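Local structure of Stk_08120 (Sulfolobus tokodaii str. 7, 2EJX) at residues Val7-Met21 with Ile88-Leu100. The protein probably acts as a fatty acid carrier of a thermoacidophile-specific family related to the Bet v 1-like proteins. Sequence-based numbering, arbitrary orientation.
Sequences VEKEIKTNQDIDVVM and IRKKDNNTLQIIL
Lys12 and Thr95 meet because Lys12 sets CG beside its own backbone N and then bends at chi2 (-92°), which folds the chain alongside Thr95 and delivers NZ to OG1 at 2.8 Å. That hydroxyl in turn donates to Asp92 OD1 on the syn side of the carboxylate, while Asn94 N reaches the same oxygen from the anti side, an Asx turn within the type I turn from Asp92 to Thr95. A valine in place of Thr95 would probably leave the Lys12 ammonium without this acceptor and Asp92 OD1 with one donor fewer. Thr95 CG2 lies 3.5 Å from Glu10 CG, and beyond it Lys91 crosses Glu10 at about a right angle, its NZ forming a salt bridge on the anti lone pair of OE2.

The strands 7-12 and 95-100 run antiparallel, their axes 4.7 Å apart, with three hydrogen-bonded pairs, Val7 with Leu100, Lys9 with Ile98 and Ile11 with Leu96. In the Bet v 1-like fold this places the N-terminal strand at one edge of the antiparallel sheet; helix 105-137 packs against the face bearing Val7 and Lys9, where Lys9 NZ pairs with Asp120.

On that face Leu96 holds CG between its backbone N and carbonyl carbon (chi1 60°) and divides its methyls: CD1 lies 3.8 Å from Ile11 CB, whereas CD2 faces helix 17-21, at 3.7 Å from Val20 CG1. Met21 SD lies 4.0 Å from Ile88 CG2, and its CE rests against the backbone from Ile88 to Lys90. Lys90 extends along Ile17, carrying NZ to a long salt bridge with Asp18 OD1 (3.6 Å). Nearer the turn, one water accepts from Ile17 N and donates to Asn93 O, bridging the helix start to the hairpin.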
ATOM      1  N   VAL A   7       5.145   0.236  10.827  1.00 34.10           N
ATOM      2  CA  VAL A   7       4.817   1.643  10.554  1.00 32.96           C
ATOM      3  C   VAL A   7       3.322   1.602  10.288  1.00 31.48           C
ATOM      4  O   VAL A   7       2.857   0.697   9.595  1.00 31.19           O
ATOM      5  CB  VAL A   7       5.546   2.173   9.280  1.00 32.92           C
ATOM      6  CG1 VAL A   7       5.209   3.660   9.018  1.00 33.18           C
ATOM      7  CG2 VAL A   7       7.052   2.010   9.423  1.00 34.85           C
ATOM      8  N   GLU A   8       2.560   2.533  10.862  1.00 30.00           N
ATOM      9  CA  GLU A   8       1.129   2.542  10.568  1.00 29.39           C
ATOM     10  C   GLU A   8       0.519   3.921  10.477  1.00 26.67           C
ATOM     11  O   GLU A   8       1.150   4.909  10.823  1.00 26.74           O
ATOM     12  CB  GLU A   8       0.363   1.703  11.580  1.00 30.21           C
ATOM     13  CG  GLU A   8       0.493   2.112  12.989  1.00 35.38           C
ATOM     14  CD  GLU A   8      -0.026   1.011  13.890  1.00 40.58           C
ATOM     15  OE1 GLU A   8      -1.206   0.601  13.729  1.00 42.79           O
ATOM     16  OE2 GLU A   8       0.754   0.539  14.744  1.00 45.45           O
ATOM     17  N   LYS A   9      -0.736   3.962  10.045  1.00 25.09           N
ATOM     18  CA  LYS A   9      -1.412   5.217   9.788  1.00 22.54           C
ATOM     19  C   LYS A   9      -2.895   4.942   9.764  1.00 22.33           C
ATOM     20  O   LYS A   9      -3.337   4.030   9.087  1.00 22.08           O
ATOM     21  CB  LYS A   9      -0.959   5.790   8.411  1.00 24.14           C
ATOM     22  CG  LYS A   9      -1.574   7.200   8.100  1.00 22.90           C
ATOM     23  CD  LYS A   9      -0.749   8.278   8.829  1.00 24.79           C
ATOM     24  CE  LYS A   9      -1.422   9.648   8.770  1.00 26.37           C
ATOM     25  NZ  LYS A   9      -0.581  10.571   9.610  1.00 28.32           N
ATOM     26  N   GLU A  10      -3.671   5.772  10.470  1.00 21.77           N
ATOM     27  CA  GLU A  10      -5.105   5.733  10.419  1.00 21.52           C
ATOM     28  C   GLU A  10      -5.501   6.683   9.330  1.00 22.56           C
ATOM     29  O   GLU A  10      -4.886   7.750   9.206  1.00 23.42           O
ATOM     30  CB  GLU A  10      -5.680   6.241  11.754  1.00 22.51           C
ATOM     31  CG  GLU A  10      -7.174   6.331  11.754  1.00 24.04           C
ATOM     32  CD  GLU A  10      -7.732   6.661  13.116  1.00 29.93           C
ATOM     33  OE1 GLU A  10      -7.927   7.851  13.385  1.00 31.04           O
ATOM     34  OE2 GLU A  10      -7.955   5.721  13.911  1.00 31.26           O
ATOM     35  N   ILE A  11      -6.477   6.273   8.514  1.00 21.84           N
ATOM     36  CA  ILE A  11      -7.031   7.127   7.479  1.00 22.42           C
ATOM     37  C   ILE A  11      -8.521   7.233   7.686  1.00 23.29           C
ATOM     38  O   ILE A  11      -9.221   6.210   7.812  1.00 23.36           O
ATOM     39  CB  ILE A  11      -6.739   6.542   6.083  1.00 22.08           C
ATOM     40  CG1 ILE A  11      -5.216   6.468   5.863  1.00 24.42           C
ATOM     41  CG2 ILE A  11      -7.468   7.382   4.933  1.00 23.48           C
ATOM     42  CD1 ILE A  11      -4.782   6.181   4.439  1.00 25.80           C
ATOM     43  N   LYS A  12      -9.010   8.475   7.650  1.00 23.89           N
ATOM     44  CA  LYS A  12     -10.419   8.800   7.720  1.00 25.04           C
ATOM     45  C   LYS A  12     -10.937   9.114   6.315  1.00 25.13           C
ATOM     46  O   LYS A  12     -10.283   9.842   5.559  1.00 24.46           O
ATOM     47  CB  LYS A  12     -10.610  10.014   8.635  1.00 25.60           C
ATOM     48  CG  LYS A  12     -10.206   9.739  10.097  1.00 28.68           C
ATOM     49  CD  LYS A  12     -11.478   9.273  10.853  1.00 31.58           C
ATOM     50  CE  LYS A  12     -11.205   8.785  12.258  1.00 33.09           C
ATOM     51  NZ  LYS A  12     -12.410   8.013  12.773  1.00 32.06           N
ATOM     52  N   THR A  13     -12.104   8.582   5.973  1.00 25.64           N
ATOM     53  CA  THR A  13     -12.668   8.785   4.638  1.00 26.78           C
ATOM     54  C   THR A  13     -14.180   8.967   4.666  1.00 26.06           C
ATOM     55  O   THR A  13     -14.879   8.357   5.468  1.00 26.40           O
ATOM     56  CB  THR A  13     -12.300   7.601   3.672  1.00 27.03           C
ATOM     57  OG1 THR A  13     -12.907   7.781   2.383  1.00 28.20           O
ATOM     58  CG2 THR A  13     -12.794   6.270   4.228  1.00 29.20           C
ATOM     59  N   ASN A  14     -14.667   9.870   3.816  1.00 27.79           N
ATOM     60  CA  ASN A  14     -16.081   9.997   3.512  1.00 27.62           C
ATOM     61  C   ASN A  14     -16.490   9.258   2.250  1.00 27.51           C
ATOM     62  O   ASN A  14     -17.641   9.374   1.794  1.00 27.17           O
ATOM     63  CB  ASN A  14     -16.409  11.473   3.314  1.00 29.27           C
ATOM     64  CG  ASN A  14     -16.466  12.237   4.606  1.00 32.62           C
ATOM     65  OD1 ASN A  14     -16.679  11.664   5.678  1.00 38.80           O
ATOM     66  ND2 ASN A  14     -16.353  13.556   4.503  1.00 37.50           N
ATOM     67  N   GLN A  15     -15.556   8.538   1.627  1.00 26.90           N
ATOM     68  CA  GLN A  15     -15.891   7.766   0.441  1.00 27.83           C
ATOM     69  C   GLN A  15     -16.493   6.445   0.914  1.00 28.57           C
ATOM     70  O   GLN A  15     -16.335   6.092   2.096  1.00 30.34           O
ATOM     71  CB  GLN A  15     -14.634   7.518  -0.428  1.00 27.57           C
ATOM     72  CG  GLN A  15     -14.198   8.653  -1.323  1.00 30.40           C
ATOM     73  CD  GLN A  15     -14.974   8.669  -2.617  1.00 34.58           C
ATOM     74  OE1 GLN A  15     -15.709   7.741  -2.914  1.00 37.34           O
ATOM     75  NE2 GLN A  15     -14.829   9.733  -3.381  1.00 38.94           N
ATOM     76  N   ASP A  16     -17.187   5.725   0.041  1.00 27.78           N
ATOM     77  CA  ASP A  16     -17.774   4.446   0.430  1.00 29.79           C
ATOM     78  C   ASP A  16     -16.623   3.549   0.852  1.00 28.82           C
ATOM     79  O   ASP A  16     -15.742   3.242   0.046  1.00 26.62           O
ATOM     80  CB  ASP A  16     -18.556   3.800  -0.719  1.00 30.57           C
ATOM     81  CG  ASP A  16     -19.120   2.428  -0.360  1.00 35.31           C
ATOM     82  OD1 ASP A  16     -18.352   1.482  -0.105  1.00 34.59           O
ATOM     83  OD2 ASP A  16     -20.358   2.275  -0.340  1.00 40.00           O
ATOM     84  N   ILE A  17     -16.653   3.126   2.101  1.00 28.59           N
ATOM     85  CA  ILE A  17     -15.522   2.405   2.679  1.00 29.53           C
ATOM     86  C   ILE A  17     -15.213   1.096   1.972  1.00 28.81           C
ATOM     87  O   ILE A  17     -14.081   0.669   1.960  1.00 28.22           O
ATOM     88  CB  ILE A  17     -15.713   2.143   4.214  1.00 30.79           C
ATOM     89  CG1 ILE A  17     -14.403   1.622   4.832  1.00 32.26           C
ATOM     90  CG2 ILE A  17     -16.922   1.172   4.484  1.00 32.76           C
ATOM     91  CD1 ILE A  17     -13.317   2.689   5.066  1.00 30.61           C
ATOM     92  N   ASP A  18     -16.219   0.454   1.399  1.00 28.16           N
ATOM     93  CA  ASP A  18     -16.004  -0.815   0.793  1.00 27.56           C
ATOM     94  C   ASP A  18     -15.352  -0.630  -0.559  1.00 25.81           C
ATOM     95  O   ASP A  18     -14.455  -1.377  -0.939  1.00 26.07           O
ATOM     96  CB  ASP A  18     -17.315  -1.629   0.779  1.00 28.08           C
ATOM     97  CG  ASP A  18     -17.762  -1.989   2.203  1.00 32.91           C
ATOM     98  OD1 ASP A  18     -16.907  -2.413   3.026  1.00 34.48           O
ATOM     99  OD2 ASP A  18     -18.948  -1.791   2.523  1.00 32.31           O
ATOM    100  N   VAL A  19     -15.706   0.451  -1.232  1.00 23.30           N
ATOM    101  CA  VAL A  19     -14.984   0.837  -2.452  1.00 21.74           C
ATOM    102  C   VAL A  19     -13.525   1.143  -2.163  1.00 20.95           C
ATOM    103  O   VAL A  19     -12.652   0.703  -2.905  1.00 20.66           O
ATOM    104  CB  VAL A  19     -15.722   2.024  -3.166  1.00 22.14           C
ATOM    105  CG1 VAL A  19     -14.870   2.583  -4.332  1.00 24.48           C
ATOM    106  CG2 VAL A  19     -17.074   1.493  -3.715  1.00 24.65           C
ATOM    107  N   VAL A  20     -13.272   1.894  -1.105  1.00 19.97           N
ATOM    108  CA  VAL A  20     -11.914   2.238  -0.742  1.00 21.10           C
ATOM    109  C   VAL A  20     -11.057   1.002  -0.449  1.00 21.34           C
ATOM    110  O   VAL A  20      -9.912   0.891  -0.905  1.00 20.68           O
ATOM    111  CB  VAL A  20     -11.911   3.206   0.437  1.00 20.33           C
ATOM    112  CG1 VAL A  20     -10.488   3.500   0.896  1.00 23.17           C
ATOM    113  CG2 VAL A  20     -12.673   4.581   0.034  1.00 20.03           C
ATOM    114  N   MET A  21     -11.605   0.120   0.376  1.00 22.75           N
ATOM    115  CA  MET A  21     -10.951  -1.166   0.676  1.00 23.89           C
ATOM    116  C   MET A  21     -10.659  -1.965  -0.603  1.00 25.27           C
ATOM    117  O   MET A  21      -9.577  -2.564  -0.753  1.00 25.61           O
ATOM    118  CB  MET A  21     -11.819  -1.985   1.637  1.00 24.64           C
ATOM    119  CG  MET A  21     -11.936  -1.443   3.062  1.00 25.32           C
ATOM    120  SD  MET A  21     -10.319  -1.413   3.916  1.00 26.95           S
ATOM    121  CE  MET A  21     -10.022  -3.143   4.128  1.00 26.79           C
ATOM    122  N   ILE A  88      -4.187  -3.663   5.242  1.00 25.52           N
ATOM    123  CA  ILE A  88      -5.182  -2.594   5.234  1.00 25.25           C
ATOM    124  C   ILE A  88      -6.474  -3.112   5.924  1.00 26.00           C
ATOM    125  O   ILE A  88      -7.086  -4.081   5.461  1.00 24.56           O
ATOM    126  CB  ILE A  88      -5.419  -2.011   3.800  1.00 24.68           C
ATOM    127  CG1 ILE A  88      -4.077  -1.631   3.109  1.00 25.18           C
ATOM    128  CG2 ILE A  88      -6.340  -0.745   3.893  1.00 24.33           C
ATOM    129  CD1 ILE A  88      -3.484  -2.715   2.144  1.00 25.72           C
ATOM    130  N   ARG A  89      -6.845  -2.508   7.067  1.00 27.02           N
ATOM    131  CA  ARG A  89      -7.937  -3.026   7.888  1.00 28.36           C
ATOM    132  C   ARG A  89      -9.032  -1.977   8.024  1.00 27.49           C
ATOM    133  O   ARG A  89      -8.746  -0.850   8.381  1.00 26.09           O
ATOM    134  CB  ARG A  89      -7.459  -3.445   9.277  1.00 28.61           C
ATOM    135  CG  ARG A  89      -6.323  -4.481   9.278  1.00 31.54           C
ATOM    136  CD  ARG A  89      -5.856  -4.754  10.727  1.00 32.08           C
ATOM    137  NE  ARG A  89      -4.825  -5.806  10.760  1.00 37.79           N
ATOM    138  CZ  ARG A  89      -3.790  -5.837  11.600  1.00 35.99           C
ATOM    139  NH1 ARG A  89      -3.634  -4.897  12.532  1.00 37.03           N
ATOM    140  NH2 ARG A  89      -2.921  -6.839  11.520  1.00 40.80           N
ATOM    141  N   LYS A  90     -10.268  -2.354   7.688  1.00 27.75           N
ATOM    142  CA  LYS A  90     -11.395  -1.509   7.951  1.00 27.70           C
ATOM    143  C   LYS A  90     -11.646  -1.502   9.463  1.00 29.11           C
ATOM    144  O   LYS A  90     -11.764  -2.560  10.076  1.00 29.72           O
ATOM    145  CB  LYS A  90     -12.630  -2.002   7.168  1.00 28.09           C
ATOM    146  CG  LYS A  90     -13.939  -1.336   7.615  1.00 27.60           C
ATOM    147  CD  LYS A  90     -15.045  -1.626   6.670  1.00 30.34           C
ATOM    148  CE  LYS A  90     -16.370  -1.196   7.244  1.00 33.86           C
ATOM    149  NZ  LYS A  90     -17.518  -1.752   6.464  1.00 34.41           N
ATOM    150  N   LYS A  91     -11.752  -0.313  10.054  1.00 28.59           N
ATOM    151  CA  LYS A  91     -12.022  -0.176  11.485  1.00 30.30           C
ATOM    152  C   LYS A  91     -13.478   0.167  11.751  1.00 31.53           C
ATOM    153  O   LYS A  91     -14.051  -0.312  12.742  1.00 32.52           O
ATOM    154  CB  LYS A  91     -11.073   0.839  12.118  1.00 30.11           C
ATOM    155  CG  LYS A  91      -9.623   0.509  11.930  1.00 32.65           C
ATOM    156  CD  LYS A  91      -8.731   1.120  13.014  1.00 35.38           C
ATOM    157  CE  LYS A  91      -8.814   2.618  13.032  1.00 35.55           C
ATOM    158  NZ  LYS A  91      -7.684   3.220  13.782  1.00 34.99           N
ATOM    159  N   ASP A  92     -14.074   1.024  10.910  1.00 30.93           N
ATOM    160  CA  ASP A  92     -15.521   1.291  10.951  1.00 31.49           C
ATOM    161  C   ASP A  92     -15.889   1.855   9.609  1.00 31.84           C
ATOM    162  O   ASP A  92     -15.068   1.759   8.679  1.00 30.39           O
ATOM    163  CB  ASP A  92     -15.924   2.271  12.077  1.00 31.86           C
ATOM    164  CG  ASP A  92     -15.110   3.571  12.061  1.00 32.98           C
ATOM    165  OD1 ASP A  92     -14.873   4.188  10.977  1.00 30.13           O
ATOM    166  OD2 ASP A  92     -14.694   3.968  13.161  1.00 32.69           O
ATOM    167  N   ASN A  93     -17.077   2.469   9.517  1.00 30.75           N
ATOM    168  CA  ASN A  93     -17.605   2.946   8.225  1.00 32.17           C
ATOM    169  C   ASN A  93     -16.829   4.120   7.611  1.00 30.25           C
ATOM    170  O   ASN A  93     -17.008   4.446   6.423  1.00 29.58           O
ATOM    171  CB  ASN A  93     -19.100   3.345   8.353  1.00 33.80           C
ATOM    172  CG  ASN A  93     -19.660   3.944   7.041  1.00 38.23           C
ATOM    173  OD1 ASN A  93     -19.891   5.165   6.934  1.00 45.67           O
ATOM    174  ND2 ASN A  93     -19.834   3.095   6.030  1.00 43.03           N
ATOM    175  N   ASN A  94     -15.983   4.772   8.405  1.00 28.65           N
ATOM    176  CA  ASN A  94     -15.270   5.956   7.904  1.00 28.82           C
ATOM    177  C   ASN A  94     -13.783   5.940   8.179  1.00 26.89           C
ATOM    178  O   ASN A  94     -13.162   6.972   8.094  1.00 25.16           O
ATOM    179  CB  ASN A  94     -15.836   7.268   8.506  1.00 30.03           C
ATOM    180  CG  ASN A  94     -17.268   7.539   8.093  1.00 36.33           C
ATOM    181  OD1 ASN A  94     -17.534   8.021   6.978  1.00 41.59           O
ATOM    182  ND2 ASN A  94     -18.205   7.280   9.010  1.00 41.28           N
ATOM    183  N   THR A  95     -13.230   4.782   8.567  1.00 25.41           N
ATOM    184  CA  THR A  95     -11.870   4.737   9.083  1.00 25.81           C
ATOM    185  C   THR A  95     -11.237   3.406   8.711  1.00 25.87           C
ATOM    186  O   THR A  95     -11.873   2.354   8.836  1.00 26.55           O
ATOM    187  CB  THR A  95     -11.824   4.862  10.635  1.00 25.64           C
ATOM    188  OG1 THR A  95     -12.784   5.834  11.043  1.00 25.97           O
ATOM    189  CG2 THR A  95     -10.459   5.297  11.109  1.00 28.19           C
ATOM    190  N   LEU A  96      -9.983   3.470   8.283  1.00 25.40           N
ATOM    191  CA  LEU A  96      -9.193   2.296   8.105  1.00 25.49           C
ATOM    192  C   LEU A  96      -7.822   2.460   8.738  1.00 24.95           C
ATOM    193  O   LEU A  96      -7.430   3.567   9.145  1.00 23.20           O
ATOM    194  CB  LEU A  96      -9.106   1.890   6.625  1.00 26.28           C
ATOM    195  CG  LEU A  96      -8.517   2.813   5.565  1.00 28.49           C
ATOM    196  CD1 LEU A  96      -6.977   2.776   5.464  1.00 31.24           C
ATOM    197  CD2 LEU A  96      -9.115   2.466   4.216  1.00 28.47           C
ATOM    198  N   GLN A  97      -7.110   1.340   8.841  1.00 24.69           N
ATOM    199  CA  GLN A  97      -5.728   1.348   9.333  1.00 24.49           C
ATOM    200  C   GLN A  97      -4.840   0.664   8.327  1.00 23.49           C
ATOM    201  O   GLN A  97      -5.201  -0.393   7.815  1.00 23.20           O
ATOM    202  CB  GLN A  97      -5.657   0.601  10.705  1.00 25.69           C
ATOM    203  CG  GLN A  97      -4.359   0.849  11.531  1.00 27.02           C
ATOM    204  CD  GLN A  97      -4.204   2.238  12.177  1.00 30.26           C
ATOM    205  OE1 GLN A  97      -3.094   2.644  12.546  1.00 33.51           O
ATOM    206  NE2 GLN A  97      -5.290   2.946  12.329  1.00 29.39           N
ATOM    207  N   ILE A  98      -3.660   1.236   8.100  1.00 22.87           N
ATOM    208  CA  ILE A  98      -2.612   0.636   7.265  1.00 23.48           C
ATOM    209  C   ILE A  98      -1.440   0.340   8.186  1.00 24.60           C
ATOM    210  O   ILE A  98      -1.016   1.226   8.952  1.00 25.32           O
ATOM    211  CB  ILE A  98      -2.158   1.600   6.135  1.00 22.97           C
ATOM    212  CG1 ILE A  98      -3.391   2.018   5.300  1.00 22.66           C
ATOM    213  CG2 ILE A  98      -1.022   0.981   5.305  1.00 23.11           C
ATOM    214  CD1 ILE A  98      -3.065   2.916   4.092  1.00 24.54           C
ATOM    215  N   ILE A  99      -0.979  -0.912   8.141  1.00 24.74           N
ATOM    216  CA  ILE A  99       0.146  -1.328   8.960  1.00 25.50           C
ATOM    217  C   ILE A  99       1.128  -2.032   8.026  1.00 25.16           C
ATOM    218  O   ILE A  99       0.765  -3.021   7.399  1.00 24.90           O
ATOM    219  CB  ILE A  99      -0.259  -2.365  10.049  1.00 25.81           C
ATOM    220  CG1 ILE A  99      -1.410  -1.843  10.915  1.00 27.78           C
ATOM    221  CG2 ILE A  99       0.935  -2.711  10.928  1.00 26.08           C
ATOM    222  CD1 ILE A  99      -2.768  -2.477  10.537  1.00 30.02           C
ATOM    223  N   LEU A 100       2.364  -1.545   7.970  1.00 24.82           N
ATOM    224  CA  LEU A 100       3.443  -2.202   7.243  1.00 26.21           C
ATOM    225  C   LEU A 100       4.446  -2.834   8.209  1.00 27.34           C
ATOM    226  O   LEU A 100       5.063  -2.120   9.035  1.00 26.05           O
ATOM    227  CB  LEU A 100       4.194  -1.211   6.351  1.00 24.56           C
ATOM    228  CG  LEU A 100       5.296  -1.824   5.465  1.00 26.68           C
ATOM    229  CD1 LEU A 100       4.774  -2.871   4.467  1.00 26.81           C
ATOM    230  CD2 LEU A 100       6.076  -0.701   4.717  1.00 28.67           C
TER
HETATM  231  O   HOH W   1     -18.769   3.958   3.957  1.00 39.79           O